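Local coordinates for inositol-3-phosphate synthase (Caenorhabditis elegans, PDB 1VKO), which is a four-chain synthase that binds nicotinamide-adenine-dinucleotide in a Rossmann-type fold, with a potassium ion held beside the cofactor, at residues 85-90 / 439-444; 202-207 / 364-369; 245-250 / 300-305; 249-254 / 358-363. One frame throughout, in Å; residues are numbered along the deposited sequence.

Contact 1: 85-90 / 439-444; sequences GGNNGS and EDSLLA. With K (potassium ion), chain B; NAD (nicotinamide-adenine-dinucleotide), chain G.
Asn88 and Ser441 meet through a potassium ion, and no direct hydrogen bond joins their two segments. Asn88 OD1 stands 2.9 Å from the metal, while Ser441 OG is a longer ligand at 3.2 Å. The cofactor adds phosphate oxygen O2N and carboxamide oxygen O7N, and a water that also donates to Asp440 OD2 is a further ligand. With chi1 at -61°, CG of Asn88 lies opposite its own carbonyl carbon, and both ends of the amide are used: OD1 faces the cation and ND2 donates to NAD O7N over 3.0 Å, which fixes the flip of the group.

Direct packing surrounds these ligands. Ala444 CB lies 3.4 Å from Asn88 OD1, and the CB of Asn87 rests against Ser441 OG. The carboxylate of Asp412 takes hydrogen bonds from both Ser441 OG and Asn87 ND2.

Backbone amides grip the cofactor phosphates almost straight on: Asn87 N reaches NAD O2A at 2.8 Å, and Asn88 N reaches NAD O1N at 3.0 Å. Gly86, without a side chain, brings its CA to 3.3 Å from NAD O5B. This is the glycine-rich turn and helix start by which a Rossmann fold holds a dinucleotide diphosphate.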
# COMPACT_ATOMS: atom_id res chain seq x y z
N GLY A 85 7.72 17.15 -30.01
CA GLY A 85 6.47 16.42 -30.28
C GLY A 85 6.17 15.31 -29.30
O GLY A 85 5.21 14.57 -29.51
N GLY A 86 6.96 15.20 -28.24
CA GLY A 86 6.77 14.12 -27.23
C GLY A 86 5.64 14.38 -26.27
O GLY A 86 4.85 15.32 -26.47
N ASN A 87 5.52 13.54 -25.23
CA ASN A 87 4.53 13.79 -24.18
C ASN A 87 4.79 15.11 -23.48
O ASN A 87 3.90 15.94 -23.42
CB ASN A 87 4.45 12.65 -23.15
CG ASN A 87 3.75 11.43 -23.67
OD1 ASN A 87 3.76 11.15 -24.88
ND2 ASN A 87 3.15 10.66 -22.77
N ASN A 88 6.00 15.28 -22.92
CA ASN A 88 6.35 16.54 -22.22
C ASN A 88 6.26 17.73 -23.17
O ASN A 88 5.59 18.71 -22.89
CB ASN A 88 7.74 16.44 -21.57
CG ASN A 88 7.80 15.33 -20.50
OD1 ASN A 88 6.75 14.90 -20.04
ND2 ASN A 88 9.00 14.86 -20.13
N GLY A 89 6.92 17.63 -24.32
CA GLY A 89 6.93 18.73 -25.26
C GLY A 89 5.53 19.19 -25.60
O GLY A 89 5.23 20.37 -25.45
N SER A 90 4.66 18.30 -26.09
CA SER A 90 3.36 18.75 -26.62
C SER A 90 2.49 19.28 -25.47
O SER A 90 1.66 20.16 -25.64
CB SER A 90 2.65 17.62 -27.36
OG SER A 90 2.41 16.53 -26.47
N GLU A 439 1.41 11.38 -12.80
CA GLU A 439 1.00 11.73 -14.15
C GLU A 439 2.20 12.39 -14.79
O GLU A 439 2.32 13.62 -14.78
CB GLU A 439 -0.21 12.63 -14.08
CG GLU A 439 -1.35 12.05 -13.25
CD GLU A 439 -1.90 10.72 -13.80
OE1 GLU A 439 -1.47 10.27 -14.89
OE2 GLU A 439 -2.77 10.12 -13.13
N ASP A 440 3.14 11.57 -15.28
CA ASP A 440 4.49 12.07 -15.57
C ASP A 440 4.53 13.41 -16.31
O ASP A 440 5.25 14.32 -15.92
CB ASP A 440 5.29 11.05 -16.36
CG ASP A 440 5.86 9.95 -15.48
OD1 ASP A 440 6.06 10.17 -14.25
OD2 ASP A 440 6.12 8.83 -15.96
N SER A 441 3.76 13.52 -17.41
CA SER A 441 3.79 14.70 -18.27
C SER A 441 3.33 15.94 -17.50
O SER A 441 3.86 17.04 -17.69
CB SER A 441 2.91 14.49 -19.51
OG SER A 441 3.47 13.53 -20.39
N LEU A 442 2.33 15.73 -16.64
CA LEU A 442 1.77 16.77 -15.77
C LEU A 442 2.74 17.11 -14.63
O LEU A 442 2.74 18.21 -14.10
CB LEU A 442 0.38 16.35 -15.25
CG LEU A 442 -0.78 16.26 -16.28
CD1 LEU A 442 -2.08 15.80 -15.59
CD2 LEU A 442 -1.04 17.57 -17.06
N LEU A 443 3.60 16.16 -14.28
CA LEU A 443 4.66 16.46 -13.34
C LEU A 443 5.81 17.20 -14.05
O LEU A 443 6.30 18.20 -13.52
CB LEU A 443 5.11 15.20 -12.59
CG LEU A 443 4.24 14.76 -11.40
CD1 LEU A 443 4.56 13.35 -10.89
CD2 LEU A 443 4.32 15.75 -10.24
N ALA A 444 6.19 16.73 -15.24
CA ALA A 444 7.40 17.19 -15.98
C ALA A 444 7.37 18.58 -16.57
O ALA A 444 8.35 19.32 -16.43
CB ALA A 444 7.74 16.22 -17.06
K K B . 6.20 12.04 -19.66
PA NAD G . 8.30 10.95 -25.27
O1A NAD G . 8.62 9.75 -26.03
O2A NAD G . 6.83 11.12 -25.27
O5B NAD G . 9.09 12.15 -25.93
C5B NAD G . 10.24 11.92 -26.69
C4B NAD G . 10.07 12.65 -28.00
O4B NAD G . 11.35 12.99 -28.48
C3B NAD G . 9.43 11.79 -29.06
O3B NAD G . 8.63 12.70 -29.81
C2B NAD G . 10.54 11.36 -29.97
O2B NAD G . 10.01 11.52 -31.29
C1B NAD G . 11.57 12.47 -29.76
N9A NAD G . 13.01 12.20 -30.02
C8A NAD G . 13.75 11.07 -29.81
N7A NAD G . 15.01 11.31 -30.24
C5A NAD G . 15.12 12.56 -30.73
C6A NAD G . 16.16 13.29 -31.33
N6A NAD G . 17.38 12.79 -31.57
N1A NAD G . 15.90 14.57 -31.75
C2A NAD G . 14.65 15.11 -31.63
N3A NAD G . 13.65 14.36 -31.09
C4A NAD G . 13.86 13.11 -30.63
O3 NAD G . 8.89 10.90 -23.76
PN NAD G . 8.52 12.04 -22.72
O1N NAD G . 8.16 13.25 -23.50
O2N NAD G . 7.53 11.47 -21.79
O5D NAD G . 9.91 12.44 -21.98
C5D NAD G . 11.08 12.69 -22.73
C4D NAD G . 12.39 12.53 -21.92
O4D NAD G . 12.29 13.20 -20.69
C3D NAD G . 12.76 11.08 -21.60
O3D NAD G . 14.15 10.93 -21.76
C2D NAD G . 12.52 10.98 -20.12
O2D NAD G . 13.37 10.07 -19.43
C1D NAD G . 12.83 12.38 -19.68
N1N NAD G . 12.24 12.51 -18.35
C2N NAD G . 10.90 12.40 -18.19
C3N NAD G . 10.37 12.50 -16.92
C7N NAD G . 8.91 12.75 -16.85
O7N NAD G . 8.23 12.75 -18.09
N7N NAD G . 8.33 12.99 -15.67
C4N NAD G . 11.20 12.73 -15.81
C5N NAD G . 12.56 12.82 -15.99
C6N NAD G . 13.09 12.70 -17.28
O HOH W 1 7.16 9.70 -18.73

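Contact 2: 202-207 / 364-369; sequences FIASNQ and LSEARQ
Ser205 and Glu366 join the start of a 3-10 segment at Ser205 to the short link between helices 359-363 and 367-378, beside the Rossmann-type cofactor site. Two hydrogen bonds run from this one serine to the one carboxylate. Ser205 N donates to Glu366 OE1 over 3.0 Å, coming from 47° above the carboxylate plane. The hydroxyl, Ser205 OG, donates to Glu366 OE2 at 3.1 Å, on the syn lone pair. Glu366 gets there by running extended beyond CG, with Ala204 CB packed 3.9 Å from its CD.

Asn206 and Glu366 pass each other in opposite directions, the amide turned 80° from the carboxylate. The ND2 of Asn206 makes its hydrogen bond with Lys362 O, at the end of helix 359-363, and its OD1 takes one from Gln207 NE2 at 3.0 Å. Farther back, Phe202 forms a cation-pi pair with Arg253, and the side chain of Ile203 comes within about 4 Å of the cofactor.

The remaining meeting is of flat groups. Bent at chi2 (82°), Gln369 lays its amide nearly parallel over the face of the Ile203-Ala204 peptide. Ala204 N donates to Asn363 OD1 instead; Gln369 OE1 is 3.0 Å from that nitrogen but badly angled for a bond, and Gln369 NE2 sits 3.1 Å above Ile203 C.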
# COMPACT_ATOMS: atom_id res chain seq x y z
N PHE A 202 22.21 5.75 -30.53
CA PHE A 202 22.16 6.43 -29.22
C PHE A 202 20.84 6.31 -28.46
O PHE A 202 20.78 6.73 -27.31
CB PHE A 202 22.62 7.92 -29.30
CG PHE A 202 24.12 8.10 -29.50
CD1 PHE A 202 24.67 8.04 -30.76
CD2 PHE A 202 24.97 8.32 -28.43
CE1 PHE A 202 26.06 8.16 -30.97
CE2 PHE A 202 26.35 8.47 -28.63
CZ PHE A 202 26.88 8.39 -29.89
N ILE A 203 19.78 5.71 -29.04
CA ILE A 203 18.52 5.48 -28.27
C ILE A 203 18.00 4.05 -28.41
O ILE A 203 18.66 3.25 -29.10
CB ILE A 203 17.40 6.48 -28.65
CG1 ILE A 203 16.85 6.19 -30.03
CG2 ILE A 203 17.89 7.93 -28.60
CD1 ILE A 203 16.14 7.38 -30.66
N ALA A 204 16.85 3.71 -27.78
CA ALA A 204 16.24 2.37 -27.91
C ALA A 204 15.92 2.04 -29.37
O ALA A 204 15.14 2.74 -30.03
CB ALA A 204 14.99 2.26 -27.08
N SER A 205 16.51 0.96 -29.87
CA SER A 205 16.27 0.53 -31.26
C SER A 205 14.77 0.47 -31.65
O SER A 205 14.41 0.45 -32.85
CB SER A 205 17.04 -0.77 -31.59
OG SER A 205 16.35 -1.93 -31.16
N ASN A 206 13.89 0.49 -30.65
CA ASN A 206 12.45 0.44 -30.91
C ASN A 206 11.81 1.76 -31.45
O ASN A 206 10.60 1.82 -31.75
CB ASN A 206 11.64 -0.28 -29.76
CG ASN A 206 11.68 0.47 -28.41
OD1 ASN A 206 11.46 1.69 -28.35
ND2 ASN A 206 11.92 -0.29 -27.30
N GLN A 207 12.66 2.77 -31.65
CA GLN A 207 12.24 4.10 -32.09
C GLN A 207 12.37 4.33 -33.61
O GLN A 207 12.10 5.43 -34.06
CB GLN A 207 13.03 5.21 -31.35
CG GLN A 207 12.95 5.13 -29.81
CD GLN A 207 11.58 5.52 -29.28
OE1 GLN A 207 11.00 6.55 -29.71
NE2 GLN A 207 11.05 4.70 -28.37
N LEU A 364 12.88 3.20 -22.37
CA LEU A 364 13.60 2.63 -21.23
C LEU A 364 13.38 1.12 -21.07
O LEU A 364 13.81 0.55 -20.05
CB LEU A 364 13.24 3.39 -19.94
CG LEU A 364 13.30 4.93 -20.05
CD1 LEU A 364 12.38 5.60 -19.02
CD2 LEU A 364 14.75 5.45 -19.95
N SER A 365 12.73 0.48 -22.07
CA SER A 365 12.65 -1.00 -22.20
C SER A 365 14.05 -1.52 -22.42
O SER A 365 14.37 -2.64 -22.01
CB SER A 365 11.85 -1.47 -23.44
OG SER A 365 10.45 -1.25 -23.34
N GLU A 366 14.86 -0.72 -23.13
CA GLU A 366 16.20 -1.18 -23.56
C GLU A 366 17.32 -0.82 -22.57
O GLU A 366 17.24 0.20 -21.86
CB GLU A 366 16.50 -0.79 -25.02
CG GLU A 366 15.61 -1.53 -26.00
CD GLU A 366 16.05 -1.43 -27.45
OE1 GLU A 366 17.20 -1.03 -27.74
OE2 GLU A 366 15.22 -1.76 -28.33
N ALA A 367 18.33 -1.70 -22.48
CA ALA A 367 19.23 -1.75 -21.32
C ALA A 367 20.12 -0.51 -21.12
O ALA A 367 20.14 0.07 -20.03
CB ALA A 367 20.04 -3.08 -21.26
N ARG A 368 20.82 -0.09 -22.18
CA ARG A 368 21.72 1.09 -22.16
C ARG A 368 21.03 2.43 -21.82
O ARG A 368 21.65 3.34 -21.27
CB ARG A 368 22.49 1.21 -23.49
N GLN A 369 19.73 2.50 -22.16
CA GLN A 369 18.87 3.66 -21.85
C GLN A 369 18.39 3.61 -20.39
O GLN A 369 18.48 4.62 -19.67
CB GLN A 369 17.67 3.72 -22.81
CG GLN A 369 17.96 4.34 -24.21
CD GLN A 369 18.59 3.38 -25.19
OE1 GLN A 369 18.07 2.27 -25.41
NE2 GLN A 369 19.71 3.79 -25.78

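Contact 3: 245-250 / 300-305; sequences VLWTAN and SPQNTL. With NAD (nicotinamide-adenine-dinucleotide), chain G.
Trp247 meets Ser300 and Gln302 because its chi1 of -178° swings the indole opposite the backbone N, while Gln302 kinks at chi2 (-97°) and turns its amide back to the ring. The two groups cross at about a right angle, planes 86° apart, and the amide comes nitrogen first: Gln302 NE2 stands 3.1 Å above the plane of the Trp247 indole, toward the rim and nearest NE1 and CE2. Two N-H groups meet there, so the approach is not a hydrogen bond between the nitrogens. Gln302 OE1 accepts from Glu252 N, which settles which end of the amide faces the ring.

Ala249 CB lies over the opposite face of the indole, toward its rim, 3.6 Å from the plane. Ser300 OG arrives in the plane, at the edge, 3.1 Å from Trp247 CD1. The indole is therefore held from both faces and from one side, and its NE1 makes a weak hydrogen bond to Ala249 O.

The same groups reach the cofactor. Ser300 OG and NAD O3D share a hydrogen bond of 3.0 Å, and NAD O3D donates to Ala249 O at 3.1 Å. Ala249 CB also touches the adenine, 3.3 Å from NAD C4A. Strand 242-247 runs between strands 77-82 and 295-298 of the parallel sheet, and cofactor binding by the loops after such strands is the hallmark of the Rossmann fold.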
# COMPACT_ATOMS: atom_id res chain seq x y z
N VAL A 245 17.74 26.37 -25.09
CA VAL A 245 17.52 25.08 -25.70
C VAL A 245 17.43 24.02 -24.61
O VAL A 245 18.23 24.00 -23.66
CB VAL A 245 18.64 24.73 -26.65
CG1 VAL A 245 18.59 23.18 -27.03
CG2 VAL A 245 18.57 25.65 -27.87
N LEU A 246 16.46 23.12 -24.74
CA LEU A 246 16.21 22.15 -23.68
C LEU A 246 15.88 20.79 -24.26
O LEU A 246 15.00 20.66 -25.14
CB LEU A 246 15.09 22.65 -22.75
CG LEU A 246 14.74 21.83 -21.52
CD1 LEU A 246 14.28 22.72 -20.31
CD2 LEU A 246 13.68 20.77 -21.89
N TRP A 247 16.60 19.79 -23.77
CA TRP A 247 16.43 18.42 -24.19
C TRP A 247 15.34 17.70 -23.38
O TRP A 247 15.48 17.45 -22.15
CB TRP A 247 17.76 17.68 -24.06
CG TRP A 247 17.66 16.26 -24.53
CD1 TRP A 247 17.10 15.21 -23.86
CD2 TRP A 247 18.11 15.75 -25.79
NE1 TRP A 247 17.17 14.07 -24.63
CE2 TRP A 247 17.78 14.37 -25.82
CE3 TRP A 247 18.75 16.32 -26.91
CZ2 TRP A 247 18.09 13.54 -26.91
CZ3 TRP A 247 19.01 15.51 -28.01
CH2 TRP A 247 18.70 14.13 -27.99
N THR A 248 14.29 17.34 -24.08
CA THR A 248 13.22 16.53 -23.54
C THR A 248 12.78 15.51 -24.61
O THR A 248 11.59 15.18 -24.75
CB THR A 248 12.02 17.41 -23.04
OG1 THR A 248 10.98 16.56 -22.56
CG2 THR A 248 11.33 18.23 -24.19
N ALA A 249 13.77 15.02 -25.37
CA ALA A 249 13.62 13.86 -26.25
C ALA A 249 14.05 12.54 -25.55
O ALA A 249 14.38 12.54 -24.39
CB ALA A 249 14.45 14.09 -27.52
N ASN A 250 14.01 11.42 -26.25
CA ASN A 250 14.26 10.15 -25.60
C ASN A 250 15.64 10.06 -25.00
O ASN A 250 16.61 10.65 -25.50
CB ASN A 250 14.00 8.96 -26.52
CG ASN A 250 12.52 8.83 -26.85
OD1 ASN A 250 12.06 9.32 -27.89
ND2 ASN A 250 11.74 8.27 -25.90
N SER A 300 17.20 14.90 -19.50
CA SER A 300 17.30 13.44 -19.56
C SER A 300 18.58 12.95 -18.85
O SER A 300 19.44 13.75 -18.46
CB SER A 300 17.28 12.95 -21.00
OG SER A 300 16.05 13.27 -21.62
N PRO A 301 18.64 11.64 -18.61
CA PRO A 301 19.75 11.02 -17.90
C PRO A 301 21.11 11.02 -18.61
O PRO A 301 22.10 10.92 -17.90
CB PRO A 301 19.29 9.56 -17.74
CG PRO A 301 17.87 9.63 -17.81
CD PRO A 301 17.59 10.65 -18.90
N GLN A 302 21.16 11.12 -19.95
CA GLN A 302 22.46 10.96 -20.62
C GLN A 302 23.48 12.00 -20.22
O GLN A 302 23.11 13.10 -19.78
CB GLN A 302 22.37 10.89 -22.12
CG GLN A 302 22.04 12.23 -22.80
CD GLN A 302 20.58 12.33 -23.09
OE1 GLN A 302 19.80 11.55 -22.56
NE2 GLN A 302 20.20 13.28 -23.95
N ASN A 303 24.76 11.65 -20.40
CA ASN A 303 25.88 12.49 -19.96
C ASN A 303 26.33 13.55 -20.96
O ASN A 303 27.53 13.75 -21.19
CB ASN A 303 27.05 11.64 -19.43
CG ASN A 303 27.61 10.71 -20.47
OD1 ASN A 303 26.88 10.08 -21.21
ND2 ASN A 303 28.94 10.60 -20.52
N THR A 304 25.35 14.27 -21.52
CA THR A 304 25.60 15.27 -22.52
C THR A 304 26.70 16.27 -22.11
O THR A 304 27.59 16.57 -22.91
CB THR A 304 24.33 16.05 -22.87
OG1 THR A 304 23.28 15.17 -23.31
CG2 THR A 304 24.63 16.93 -24.09
N LEU A 305 26.63 16.74 -20.87
CA LEU A 305 27.51 17.80 -20.37
C LEU A 305 28.85 17.27 -19.87
O LEU A 305 29.26 17.52 -18.73
CB LEU A 305 26.75 18.63 -19.32
CG LEU A 305 25.38 19.14 -19.84
CD1 LEU A 305 24.50 19.73 -18.74
CD2 LEU A 305 25.54 20.15 -20.97
PA NAD G . 8.30 10.95 -25.27
O1A NAD G . 8.62 9.75 -26.03
O2A NAD G . 6.83 11.12 -25.27
O5B NAD G . 9.09 12.15 -25.93
C5B NAD G . 10.24 11.92 -26.69
C4B NAD G . 10.07 12.65 -28.00
O4B NAD G . 11.35 12.99 -28.48
C3B NAD G . 9.43 11.79 -29.06
O3B NAD G . 8.63 12.70 -29.81
C2B NAD G . 10.54 11.36 -29.97
O2B NAD G . 10.01 11.52 -31.29
C1B NAD G . 11.57 12.47 -29.76
N9A NAD G . 13.01 12.20 -30.02
C8A NAD G . 13.75 11.07 -29.81
N7A NAD G . 15.01 11.31 -30.24
C5A NAD G . 15.12 12.56 -30.73
C6A NAD G . 16.16 13.29 -31.33
N6A NAD G . 17.38 12.79 -31.57
N1A NAD G . 15.90 14.57 -31.75
C2A NAD G . 14.65 15.11 -31.63
N3A NAD G . 13.65 14.36 -31.09
C4A NAD G . 13.86 13.11 -30.63
O3 NAD G . 8.89 10.90 -23.76
PN NAD G . 8.52 12.04 -22.72
O1N NAD G . 8.16 13.25 -23.50
O2N NAD G . 7.53 11.47 -21.79
O5D NAD G . 9.91 12.44 -21.98
C5D NAD G . 11.08 12.69 -22.73
C4D NAD G . 12.39 12.53 -21.92
O4D NAD G . 12.29 13.20 -20.69
C3D NAD G . 12.76 11.08 -21.60
O3D NAD G . 14.15 10.93 -21.76
C2D NAD G . 12.52 10.98 -20.12
O2D NAD G . 13.37 10.07 -19.43
C1D NAD G . 12.83 12.38 -19.68
N1N NAD G . 12.24 12.51 -18.35
C2N NAD G . 10.90 12.40 -18.19
C3N NAD G . 10.37 12.50 -16.92
C7N NAD G . 8.91 12.75 -16.85
O7N NAD G . 8.23 12.75 -18.09
N7N NAD G . 8.33 12.99 -15.67
C4N NAD G . 11.20 12.73 -15.81
C5N NAD G . 12.56 12.82 -15.99
C6N NAD G . 13.09 12.70 -17.28

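Contact 4: 249-254 / 358-363. With NAD (nicotinamide-adenine-dinucleotide), chain G.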
# COMPACT_ATOMS: atom_id res chain seq x y z
N ALA A 249 13.77 15.02 -25.37
CA ALA A 249 13.62 13.86 -26.25
C ALA A 249 14.05 12.54 -25.55
O ALA A 249 14.38 12.54 -24.39
CB ALA A 249 14.45 14.09 -27.52
N ASN A 250 14.01 11.42 -26.25
CA ASN A 250 14.26 10.15 -25.60
C ASN A 250 15.64 10.06 -25.00
O ASN A 250 16.61 10.65 -25.50
CB ASN A 250 14.00 8.96 -26.52
CG ASN A 250 12.52 8.83 -26.85
OD1 ASN A 250 12.06 9.32 -27.89
ND2 ASN A 250 11.74 8.27 -25.90
N THR A 251 15.69 9.38 -23.87
CA THR A 251 16.90 9.10 -23.17
C THR A 251 17.82 8.43 -24.15
O THR A 251 17.47 7.38 -24.69
CB THR A 251 16.50 8.16 -22.03
OG1 THR A 251 15.74 8.92 -21.11
CG2 THR A 251 17.72 7.73 -21.21
N GLU A 252 18.97 9.04 -24.41
CA GLU A 252 20.09 8.41 -25.14
C GLU A 252 20.89 7.55 -24.15
O GLU A 252 20.76 7.73 -22.95
CB GLU A 252 21.07 9.47 -25.69
CG GLU A 252 20.41 10.51 -26.59
CD GLU A 252 21.38 11.52 -27.21
OE1 GLU A 252 22.28 12.09 -26.55
OE2 GLU A 252 21.20 11.75 -28.41
N ARG A 253 21.71 6.64 -24.66
CA ARG A 253 22.76 6.05 -23.81
C ARG A 253 23.88 7.07 -23.55
O ARG A 253 23.92 8.16 -24.14
CB ARG A 253 23.36 4.79 -24.45
CG ARG A 253 24.02 5.06 -25.80
CD ARG A 253 24.85 3.92 -26.34
NE ARG A 253 25.41 4.20 -27.67
CZ ARG A 253 26.60 4.75 -27.91
NH1 ARG A 253 27.41 5.14 -26.91
NH2 ARG A 253 26.99 4.94 -29.18
N TYR A 254 24.76 6.70 -22.63
CA TYR A 254 25.95 7.45 -22.31
C TYR A 254 26.95 7.32 -23.45
O TYR A 254 27.08 6.29 -24.06
CB TYR A 254 26.57 6.83 -21.05
CG TYR A 254 26.09 7.44 -19.75
CD1 TYR A 254 24.75 7.62 -19.49
CD2 TYR A 254 27.01 7.85 -18.79
CE1 TYR A 254 24.32 8.20 -18.33
CE2 TYR A 254 26.59 8.40 -17.60
CZ TYR A 254 25.23 8.56 -17.37
OH TYR A 254 24.78 9.14 -16.19
N ASN A 358 3.96 4.93 -21.53
CA ASN A 358 4.14 6.00 -22.51
C ASN A 358 5.36 5.71 -23.41
O ASN A 358 5.96 4.63 -23.27
CB ASN A 358 4.13 7.41 -21.85
CG ASN A 358 5.19 7.61 -20.75
OD1 ASN A 358 6.15 6.84 -20.60
ND2 ASN A 358 5.01 8.67 -19.98
N ASN A 359 5.71 6.62 -24.33
CA ASN A 359 6.92 6.43 -25.16
C ASN A 359 8.22 6.51 -24.38
O ASN A 359 9.25 5.96 -24.82
CB ASN A 359 7.00 7.36 -26.37
CG ASN A 359 8.08 6.91 -27.38
OD1 ASN A 359 8.08 5.76 -27.82
ND2 ASN A 359 9.01 7.82 -27.72
N ASP A 360 8.18 7.20 -23.24
CA ASP A 360 9.31 7.26 -22.31
C ASP A 360 9.63 5.83 -21.81
O ASP A 360 10.78 5.39 -21.90
CB ASP A 360 9.04 8.29 -21.17
CG ASP A 360 10.21 8.43 -20.17
OD1 ASP A 360 11.39 8.18 -20.56
OD2 ASP A 360 10.05 8.79 -18.97
N GLY A 361 8.61 5.10 -21.34
CA GLY A 361 8.79 3.71 -20.87
C GLY A 361 9.25 2.70 -21.92
O GLY A 361 10.13 1.85 -21.66
N LYS A 362 8.64 2.80 -23.11
CA LYS A 362 8.98 1.95 -24.26
C LYS A 362 10.46 2.13 -24.68
O LYS A 362 11.13 1.16 -25.12
CB LYS A 362 8.03 2.25 -25.42
CG LYS A 362 8.18 1.40 -26.69
CD LYS A 362 7.33 2.02 -27.81
CE LYS A 362 7.89 1.75 -29.20
NZ LYS A 362 7.05 0.76 -29.98
N ASN A 363 10.96 3.36 -24.52
CA ASN A 363 12.39 3.66 -24.72
C ASN A 363 13.31 3.08 -23.63
O ASN A 363 14.39 2.55 -23.91
CB ASN A 363 12.62 5.18 -24.85
CG ASN A 363 14.00 5.51 -25.43
OD1 ASN A 363 14.34 5.07 -26.54
ND2 ASN A 363 14.79 6.28 -24.68
PA NAD G . 8.30 10.95 -25.27
O1A NAD G . 8.62 9.75 -26.03
O2A NAD G . 6.83 11.12 -25.27
O5B NAD G . 9.09 12.15 -25.93
C5B NAD G . 10.24 11.92 -26.69
C4B NAD G . 10.07 12.65 -28.00
O4B NAD G . 11.35 12.99 -28.48
C3B NAD G . 9.43 11.79 -29.06
O3B NAD G . 8.63 12.70 -29.81
C2B NAD G . 10.54 11.36 -29.97
O2B NAD G . 10.01 11.52 -31.29
C1B NAD G . 11.57 12.47 -29.76
N9A NAD G . 13.01 12.20 -30.02
C8A NAD G . 13.75 11.07 -29.81
N7A NAD G . 15.01 11.31 -30.24
C5A NAD G . 15.12 12.56 -30.73
C6A NAD G . 16.16 13.29 -31.33
N6A NAD G . 17.38 12.79 -31.57
N1A NAD G . 15.90 14.57 -31.75
C2A NAD G . 14.65 15.11 -31.63
N3A NAD G . 13.65 14.36 -31.09
C4A NAD G . 13.86 13.11 -30.63
O3 NAD G . 8.89 10.90 -23.76
PN NAD G . 8.52 12.04 -22.72
O1N NAD G . 8.16 13.25 -23.50
O2N NAD G . 7.53 11.47 -21.79
O5D NAD G . 9.91 12.44 -21.98
C5D NAD G . 11.08 12.69 -22.73
C4D NAD G . 12.39 12.53 -21.92
O4D NAD G . 12.29 13.20 -20.69
C3D NAD G . 12.76 11.08 -21.60
O3D NAD G . 14.15 10.93 -21.76
C2D NAD G . 12.52 10.98 -20.12
O2D NAD G . 13.37 10.07 -19.43
C1D NAD G . 12.83 12.38 -19.68
N1N NAD G . 12.24 12.51 -18.35
C2N NAD G . 10.90 12.40 -18.19
C3N NAD G . 10.37 12.50 -16.92
C7N NAD G . 8.91 12.75 -16.85
O7N NAD G . 8.23 12.75 -18.09
N7N NAD G . 8.33 12.99 -15.67
C4N NAD G . 11.20 12.73 -15.81
C5N NAD G . 12.56 12.82 -15.99
C6N NAD G . 13.09 12.70 -17.28
O HOH W 2 12.95 8.13 -22.76
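Asn250 and Asn359 set two donors side by side: Asn250 ND2 and Asn359 ND2 are 3.3 Å apart and cannot bond to each other. What gathers them is the phosphate oxygen O1A of the cofactor. Asn359 ND2 donates to NAD O1A over 2.6 Å, whereas the bond from Asn250 ND2 to NAD O1A is weak at 3.5 Å. The side chains cross at about a right angle, amide planes 89° apart. Asn359 ND2 also has a second acceptor, Gln207 OE1, which helps hold its amide in place.

One hydrogen bond links the segments directly. With chi1 at -164°, Asn363 stretches its amide away from its own backbone N, and from there ND2 donates to Thr251 O at 2.9 Å, on a lone pair in the carbonyl plane, with the acceptor also lying in the plane of the amide. The same nitrogen packs on Asn250 CB.

A water forms a further bridge, accepting from Thr251 N at 3.2 Å and donating to Asp360 OD1 at 2.7 Å. The nicotinamide ribose lies alongside: Thr251 OG1 and NAD O3D share a short hydrogen bond of 2.6 Å, and NAD O2D donates weakly to Asp360 OD1. Asn358 caps helix 359-363 by accepting from Gly361 N through OD1. Loop and helix start together thus line the diphosphate and ribose part of the NAD pocket.

Contacts 1, 3 and 4 all touch the cofactor, at the ends of strands 77-82 and 242-247 of the parallel sheet; contact 2 lies just outside. Contacts 2 and 4 are nearest, centres 6 Å apart, on the consecutive helices 359-363 and 367-378; Phe202 O and Arg253 N probably tie their loops by a hydrogen bond. Contacts 3 and 4 share Ala249 and Asn250, the loop after strand 242-247, with centres 10 Å apart. Contact 1 lies 13 Å from contact 4 and 14 Å from contact 3, centre to centre. Along the chain, contacts 2, 3 and 4 are all nested inside the loop that contact 1 closes, so widely separated segments build a single NAD pocket.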